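Long-range contact in glucosamine-6-phosphate deaminase (PDB 2BKX), which belongs to a family of sugar-phosphate enzymes and has a Rossmann-like alpha/beta fold: residues L47-H51 and R87-D93. Numbering follows the deposited sequence. Where two conformers were deposited one is given.
Sequences LIRLH and RFFQHID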
ATOM      1  N   LEU A  47      13.366  -6.066   4.497  1.00  7.96           N
ATOM      2  CA  LEU A  47      13.697  -4.887   5.331  1.00  9.00           C
ATOM      3  C   LEU A  47      14.177  -5.231   6.713  1.00  9.81           C
ATOM      4  O   LEU A  47      15.158  -4.654   7.199  1.00 10.26           O
ATOM      5  CB  LEU A  47      12.496  -3.932   5.493  1.00  9.78           C
ATOM      6  CG  LEU A  47      12.340  -3.062   4.282  1.00  9.46           C
ATOM      7  CD1 LEU A  47      10.994  -2.397   4.299  1.00 10.51           C
ATOM      8  CD2 LEU A  47      13.474  -1.976   4.180  1.00 10.49           C
ATOM      9  N   ILE A  48      13.506  -6.191   7.334  1.00  9.05           N
ATOM     10  CA  ILE A  48      13.904  -6.682   8.638  1.00  9.97           C
ATOM     11  C   ILE A  48      15.273  -7.351   8.543  1.00  9.25           C
ATOM     12  O   ILE A  48      16.110  -7.170   9.420  1.00 11.32           O
ATOM     13  CB  ILE A  48      12.843  -7.617   9.236  1.00  8.98           C
ATOM     14  CG1 ILE A  48      11.574  -6.828   9.520  1.00 11.37           C
ATOM     15  CG2 ILE A  48      13.358  -8.277  10.518  1.00 11.52           C
ATOM     16  CD1 ILE A  48      10.389  -7.746   9.719  1.00 11.41           C
ATOM     17  N   ARG A  49      15.524  -8.100   7.484  1.00  9.58           N
ATOM     18  CA  ARG A  49      16.839  -8.679   7.312  1.00 11.21           C
ATOM     19  C   ARG A  49      17.906  -7.613   7.249  1.00 10.58           C
ATOM     20  O   ARG A  49      18.965  -7.790   7.854  1.00 10.60           O
ATOM     21  CB  ARG A  49      16.827  -9.493   6.041  1.00 13.20           C
ATOM     22  CG  ARG A  49      16.427 -10.907   6.272  1.00 21.40           C
ATOM     23  CD  ARG A  49      17.655 -11.760   6.651  1.00 29.14           C
ATOM     24  NE  ARG A  49      17.301 -13.165   6.619  1.00 32.72           N
ATOM     25  CZ  ARG A  49      16.811 -13.852   7.644  1.00 35.03           C
ATOM     26  NH1 ARG A  49      16.630 -13.277   8.835  1.00 36.38           N
ATOM     27  NH2 ARG A  49      16.499 -15.128   7.477  1.00 35.26           N
ATOM     28  N   LEU A  50      17.670  -6.545   6.484  1.00  9.39           N
ATOM     29  CA  LEU A  50      18.660  -5.466   6.343  1.00  9.30           C
ATOM     30  C   LEU A  50      18.932  -4.786   7.687  1.00 10.39           C
ATOM     31  O   LEU A  50      20.035  -4.285   7.958  1.00  9.87           O
ATOM     32  CB  LEU A  50      18.210  -4.442   5.305  1.00  9.60           C
ATOM     33  CG  LEU A  50      18.098  -4.916   3.868  1.00  9.19           C
ATOM     34  CD1 LEU A  50      17.633  -3.772   3.008  1.00  9.26           C
ATOM     35  CD2 LEU A  50      19.388  -5.538   3.374  1.00  9.09           C
ATOM     36  N   HIS A  51      17.926  -4.791   8.544  1.00 12.32           N
ATOM     37  CA  HIS A  51      18.082  -4.304   9.923  1.00 13.44           C
ATOM     38  C   HIS A  51      19.238  -5.049  10.605  1.00 14.61           C
ATOM     39  O   HIS A  51      20.036  -4.433  11.355  1.00 15.31           O
ATOM     40  CB  HIS A  51      16.716  -4.514  10.650  1.00 13.18           C
ATOM     41  CG  HIS A  51      16.614  -3.920  12.023  1.00 15.02           C
ATOM     42  ND1 HIS A  51      16.995  -2.630  12.327  1.00 16.49           N
ATOM     43  CD2 HIS A  51      16.101  -4.441  13.164  1.00 16.47           C
ATOM     44  CE1 HIS A  51      16.731  -2.397  13.603  1.00 17.06           C
ATOM     45  NE2 HIS A  51      16.201  -3.479  14.130  1.00 17.47           N
ATOM     46  N   ARG A  87       4.079  -7.984  10.969  1.00 10.12           N
ATOM     47  CA  ARG A  87       5.023  -8.180   9.872  1.00 10.21           C
ATOM     48  C   ARG A  87       6.232  -7.233   9.962  1.00  9.78           C
ATOM     49  O   ARG A  87       7.245  -7.454   9.321  1.00 10.37           O
ATOM     50  CB  ARG A  87       4.367  -7.881   8.531  1.00 11.22           C
ATOM     51  CG  ARG A  87       3.614  -9.005   7.845  0.50 13.62           C
ATOM     52  CD  ARG A  87       2.444  -9.518   8.581  0.50 14.94           C
ATOM     53  NE  ARG A  87       1.604 -10.350   7.707  0.50 14.33           N
ATOM     54  CZ  ARG A  87       0.393 -10.811   8.031  0.50 17.44           C
ATOM     55  NH1 ARG A  87      -0.294 -11.536   7.157  0.50 18.31           N
ATOM     56  NH2 ARG A  87      -0.159 -10.539   9.216  0.50 18.30           N
ATOM     57  N   PHE A  88       6.085  -6.111  10.662  1.00  8.19           N
ATOM     58  CA  PHE A  88       7.051  -5.033  10.542  1.00  8.03           C
ATOM     59  C   PHE A  88       7.402  -4.351  11.846  1.00  8.09           C
ATOM     60  O   PHE A  88       8.556  -4.447  12.287  1.00  8.96           O
ATOM     61  CB  PHE A  88       6.592  -4.035   9.486  1.00  8.31           C
ATOM     62  CG  PHE A  88       7.658  -3.067   9.017  1.00  7.45           C
ATOM     63  CD1 PHE A  88       8.954  -3.474   8.747  1.00  9.00           C
ATOM     64  CD2 PHE A  88       7.341  -1.757   8.834  1.00  9.17           C
ATOM     65  CE1 PHE A  88       9.891  -2.568   8.268  1.00  9.11           C
ATOM     66  CE2 PHE A  88       8.263  -0.832   8.348  1.00  9.71           C
ATOM     67  CZ  PHE A  88       9.559  -1.261   8.068  1.00 10.30           C
ATOM     68  N   PHE A  89       6.438  -3.691  12.483  1.00  7.20           N
ATOM     69  CA  PHE A  89       6.804  -2.810  13.579  1.00  7.88           C
ATOM     70  C   PHE A  89       7.438  -3.558  14.725  1.00  8.97           C
ATOM     71  O   PHE A  89       8.380  -3.035  15.352  1.00 10.26           O
ATOM     72  CB  PHE A  89       5.610  -2.043  14.122  1.00  7.98           C
ATOM     73  CG  PHE A  89       4.830  -1.248  13.090  1.00  8.36           C
ATOM     74  CD1 PHE A  89       5.404  -0.780  11.899  1.00  8.12           C
ATOM     75  CD2 PHE A  89       3.501  -0.908  13.352  1.00  7.74           C
ATOM     76  CE1 PHE A  89       4.644  -0.027  10.993  1.00  8.60           C
ATOM     77  CE2 PHE A  89       2.753  -0.155  12.439  1.00  8.26           C
ATOM     78  CZ  PHE A  89       3.333   0.263  11.275  1.00  7.67           C
ATOM     79  N   GLN A  90       6.989  -4.774  15.001  1.00  8.40           N
ATOM     80  CA  GLN A  90       7.557  -5.502  16.169  1.00  9.83           C
ATOM     81  C   GLN A  90       9.031  -5.881  16.015  1.00 10.44           C
ATOM     82  O   GLN A  90       9.669  -6.280  16.982  1.00 12.40           O
ATOM     83  CB  GLN A  90       6.751  -6.757  16.493  1.00  9.56           C
ATOM     84  CG  GLN A  90       6.935  -7.947  15.531  1.00 12.60           C
ATOM     85  CD  GLN A  90       6.301  -9.252  16.016  1.00 15.69           C
ATOM     86  OE1 GLN A  90       5.691 -10.026  15.220  1.00 19.22           O
ATOM     87  NE2 GLN A  90       6.461  -9.527  17.300  1.00 18.58           N
ATOM     88  N   HIS A  91       9.548  -5.790  14.797  1.00 10.05           N
ATOM     89  CA  HIS A  91      10.846  -6.304  14.429  1.00 10.71           C
ATOM     90  C   HIS A  91      11.873  -5.213  14.179  1.00 10.24           C
ATOM     91  O   HIS A  91      13.023  -5.536  13.876  1.00 12.75           O
ATOM     92  CB  HIS A  91      10.705  -7.163  13.148  1.00 11.65           C
ATOM     93  CG  HIS A  91       9.856  -8.368  13.318  1.00 13.69           C
ATOM     94  ND1 HIS A  91      10.150  -9.365  14.221  1.00 18.73           N
ATOM     95  CD2 HIS A  91       8.725  -8.761  12.675  1.00 16.61           C
ATOM     96  CE1 HIS A  91       9.217 -10.301  14.155  1.00 19.18           C
ATOM     97  NE2 HIS A  91       8.342  -9.961  13.222  1.00 18.57           N
ATOM     98  N   ILE A  92      11.504  -3.948  14.316  1.00 10.16           N
ATOM     99  CA  ILE A  92      12.382  -2.833  14.002  1.00 10.33           C
ATOM    100  C   ILE A  92      12.526  -1.870  15.186  1.00 10.66           C
ATOM    101  O   ILE A  92      11.772  -1.948  16.153  1.00 11.94           O
ATOM    102  CB  ILE A  92      11.884  -2.053  12.738  1.00 10.12           C
ATOM    103  CG1 ILE A  92      10.504  -1.439  12.964  1.00  9.45           C
ATOM    104  CG2 ILE A  92      11.860  -2.988  11.526  1.00 10.56           C
ATOM    105  CD1 ILE A  92      10.030  -0.575  11.805  1.00 10.40           C
ATOM    106  N   ASP A  93      13.477  -0.942  15.091  1.00  9.97           N
ATOM    107  CA  ASP A  93      13.803  -0.023  16.187  1.00 10.62           C
ATOM    108  C   ASP A  93      13.197   1.341  15.959  1.00 10.64           C
ATOM    109  O   ASP A  93      13.801   2.377  16.259  1.00 12.06           O
ATOM    110  CB  ASP A  93      15.346   0.096  16.350  1.00 10.36           C
ATOM    111  CG  ASP A  93      16.048   0.723  15.118  1.00 12.42           C
ATOM    112  OD1 ASP A  93      15.509   0.635  13.998  1.00 12.61           O
ATOM    113  OD2 ASP A  93      17.152   1.308  15.269  1.00 15.68           O
TER
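Ile48 pushes its end carbon between the last turn of helix 80-89 and the chain beyond it, where CD1 lies 3.5 Å from His91 CB and 3.2 Å from Arg87 O. With CG1 anti to the carbonyl carbon (chi1 -66°) and the chain then extended (chi2 163°), the isoleucine reaches across, and its CG1 meets the edge of the Phe88 ring near the ring plane. One helical turn on, the His51 ring reaches the loop obliquely: CD2 comes to 3.3 Å from His91 O, and Ile92 CA makes an off-centre CH-pi contact with the ring. His51 CE1 sits 3.3 Å from Asp93 OD1, the ring and carboxylate planes being 47° apart. Leu47 adds an apolar contact, CB to Phe88 CE1 at 4.0 Å.

The second shell fixes the polar groups. His51 ND1 is hydrogen-bonded to Leu56 O, while Asp93 is hydrogen-bonded through OD1 to Phe58 N and through OD2 to Ser57 OG and Gln59 NE2. Both are anchored to the link between helix 41-53 and strand 62-69. Behind Leu47 stands helix 9-26. Helix 41-53 thus meets the end of helix 80-89 and the type I turn from Phe89 to Ile92, peripheral packing in a Rossmann-like alpha/beta fold.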